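PDB 4R39: blue-light-activated histidine kinase 2 from Erythrobacter litoralis HTCC2594, which senses blue light, uses ATP to phosphorylate a histidine, probably one of its own, and is involved in increased bacterial virulence upon exposure to light. Local coordinates for residues 66-71 / 88-93. Numbering follows the deposited sequence.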
loop_
_atom_site.group_PDB
_atom_site.type_symbol
_atom_site.label_atom_id
_atom_site.label_comp_id
_atom_site.label_asym_id
_atom_site.label_seq_id
_atom_site.Cartn_x
_atom_site.Cartn_y
_atom_site.Cartn_z
ATOM N N GLN A 66 -10.490 2.022 -2.158
ATOM C CA GLN A 66 -11.576 2.992 -2.030
ATOM C C GLN A 66 -11.033 4.383 -1.756
ATOM O O GLN A 66 -11.540 5.370 -2.285
ATOM C CB GLN A 66 -12.535 2.602 -0.909
ATOM C CG GLN A 66 -13.490 1.496 -1.277
ATOM C CD GLN A 66 -14.617 1.359 -0.277
ATOM O OE1 GLN A 66 -15.760 1.733 -0.557
ATOM N NE2 GLN A 66 -14.304 0.823 0.898
ATOM N N LEU A 67 -10.009 4.459 -0.917
ATOM C CA LEU A 67 -9.374 5.733 -0.636
ATOM C C LEU A 67 -8.778 6.291 -1.914
ATOM O O LEU A 67 -8.803 7.500 -2.140
ATOM C CB LEU A 67 -8.300 5.576 0.437
ATOM C CG LEU A 67 -8.852 5.338 1.842
ATOM C CD1 LEU A 67 -7.730 4.967 2.799
ATOM C CD2 LEU A 67 -9.610 6.562 2.350
ATOM N N LEU A 68 -8.257 5.404 -2.759
ATOM C CA LEU A 68 -7.712 5.824 -4.040
ATOM C C LEU A 68 -8.833 6.322 -4.946
ATOM O O LEU A 68 -8.672 7.319 -5.653
ATOM C CB LEU A 68 -6.957 4.676 -4.716
ATOM C CG LEU A 68 -6.450 4.993 -6.130
ATOM C CD1 LEU A 68 -5.282 5.967 -6.126
ATOM C CD2 LEU A 68 -6.088 3.716 -6.875
ATOM N N TYR A 69 -9.964 5.619 -4.932
ATOM C CA TYR A 69 -11.108 6.022 -5.736
ATOM C C TYR A 69 -11.545 7.423 -5.346
ATOM O O TYR A 69 -11.866 8.244 -6.207
ATOM C CB TYR A 69 -12.282 5.057 -5.559
ATOM C CG TYR A 69 -13.572 5.622 -6.104
ATOM C CD1 TYR A 69 -14.445 6.326 -5.285
ATOM C CD2 TYR A 69 -13.902 5.477 -7.445
ATOM C CE1 TYR A 69 -15.618 6.860 -5.783
ATOM C CE2 TYR A 69 -15.074 6.006 -7.952
ATOM C CZ TYR A 69 -15.927 6.697 -7.119
ATOM O OH TYR A 69 -17.095 7.223 -7.625
ATOM N N GLN A 70 -11.556 7.691 -4.042
ATOM C CA GLN A 70 -11.940 9.005 -3.537
ATOM C C GLN A 70 -11.028 10.108 -4.076
ATOM O O GLN A 70 -11.499 11.187 -4.427
ATOM C CB GLN A 70 -11.919 9.017 -2.010
ATOM C CG GLN A 70 -13.050 8.242 -1.365
ATOM C CD GLN A 70 -13.017 8.334 0.146
ATOM O OE1 GLN A 70 -12.653 9.369 0.709
ATOM N NE2 GLN A 70 -13.387 7.248 0.814
ATOM N N GLU A 71 -9.728 9.831 -4.145
ATOM C CA GLU A 71 -8.769 10.793 -4.681
ATOM C C GLU A 71 -8.992 11.027 -6.175
ATOM O O GLU A 71 -8.831 12.142 -6.668
ATOM C CB GLU A 71 -7.334 10.313 -4.451
ATOM C CG GLU A 71 -6.956 10.129 -2.990
ATOM C CD GLU A 71 -6.950 11.429 -2.205
ATOM O OE1 GLU A 71 -6.927 12.511 -2.832
ATOM O OE2 GLU A 71 -6.968 11.366 -0.957
ATOM N N GLY A 88 0.836 12.002 -0.597
ATOM C CA GLY A 88 0.986 12.209 0.830
ATOM C C GLY A 88 -0.340 12.149 1.554
ATOM O O GLY A 88 -0.448 11.538 2.618
ATOM N N ALA A 89 -1.353 12.782 0.970
ATOM C CA ALA A 89 -2.693 12.775 1.546
ATOM C C ALA A 89 -3.212 11.343 1.598
ATOM O O ALA A 89 -3.712 10.878 2.615
ATOM C CB ALA A 89 -3.622 13.648 0.718
ATOM N N TYR A 90 -3.064 10.654 0.477
ATOM C CA TYR A 90 -3.540 9.291 0.318
ATOM C C TYR A 90 -2.862 8.322 1.296
ATOM O O TYR A 90 -3.544 7.553 1.978
ATOM C CB TYR A 90 -3.321 8.891 -1.143
ATOM C CG TYR A 90 -3.604 7.453 -1.502
ATOM C CD1 TYR A 90 -4.772 6.825 -1.104
ATOM C CD2 TYR A 90 -2.710 6.740 -2.285
ATOM C CE1 TYR A 90 -5.026 5.515 -1.454
ATOM C CE2 TYR A 90 -2.954 5.439 -2.644
ATOM C CZ TYR A 90 -4.113 4.827 -2.227
ATOM O OH TYR A 90 -4.356 3.523 -2.584
ATOM N N LEU A 91 -1.534 8.365 1.385
ATOM C CA LEU A 91 -0.813 7.486 2.310
ATOM C C LEU A 91 -1.163 7.794 3.768
ATOM O O LEU A 91 -1.214 6.893 4.602
ATOM C CB LEU A 91 0.704 7.588 2.107
ATOM C CG LEU A 91 1.283 7.151 0.758
ATOM C CD1 LEU A 91 2.807 7.210 0.783
ATOM C CD2 LEU A 91 0.815 5.759 0.369
ATOM N N GLY A 92 -1.399 9.065 4.073
ATOM C CA GLY A 92 -1.788 9.465 5.414
ATOM C C GLY A 92 -3.102 8.842 5.849
ATOM O O GLY A 92 -3.279 8.495 7.017
ATOM N N ARG A 93 -4.028 8.692 4.909
ATOM C CA ARG A 93 -5.337 8.136 5.223
ATOM C C ARG A 93 -5.271 6.619 5.307
ATOM O O ARG A 93 -6.030 6.000 6.048
ATOM C CB ARG A 93 -6.364 8.563 4.179
ATOM C CG ARG A 93 -6.558 10.064 4.099
ATOM C CD ARG A 93 -7.645 10.412 3.105
ATOM N NE ARG A 93 -8.970 10.189 3.673
ATOM C CZ ARG A 93 -10.062 9.929 2.961
ATOM N NH1 ARG A 93 -9.999 9.840 1.640
ATOM N NH2 ARG A 93 -11.222 9.750 3.577
HETATM O O HOH W 1 -8.069 9.197 -0.117
#
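Leu-67 and Tyr-90 lie where helix segments 66-71 and 88-93 come nearest in backbone, running roughly antiparallel at 150° with their axes 10.1 Å apart. Leu-67 CA and Tyr-90 CA are separated by 6.9 Å, and Tyr-90 bridges that gap. With CG anti to the backbone N, its ring reaches across to the facing helix, where Leu-67 CB meets the ring edge at Tyr-90 CE1 (3.8 Å). Leu-68 CD1 sits over one ring face, offset toward the rim, while Leu-68 CB touches the phenol end, 3.6 Å from Tyr-90 OH. That hydroxyl is hydrogen-bonded to the carbonyl O of Ala-64, one turn back on the same helix as Leu-67, so the ring is held at its polar end as well as by leucines.

On the more exposed side, Arg-93 lays its guanidinium over Leu-67, whose CD2 lies beneath the centre of one face. The side chain bends at chi3 and presents its end to Gln-70: Arg-93 NH1 and NH2 both donate to Gln-70 OE1, at 2.9 Å and 3.2 Å. The NH1 bond is the straighter (160°). The oxygen lies in the guanidinium plane, but both nitrogens approach from one face of the amide, whose plane is turned 60° from the guanidinium. Glu-71 OE2 stays beyond salt-bridge range of NH1; a water joins them, accepting from Arg-93 NH1 and donating to Glu-71 OE2 and Leu-67 O.

Within the C-terminal kinase region, the contact probably joins the helical histidine-bearing part (helix 58-75) to the first helix, 87-102, of the ATP-binding Bergerat fold. Leu-68 also packs on Val-26 of helix 16-27 and Ala-123 of helix 120-140; Leu-91, pointing away, meets Ile-126 and Val-130 of the latter. Glu-71 rests on Ile-85 and Pro-86 of strand 85-86.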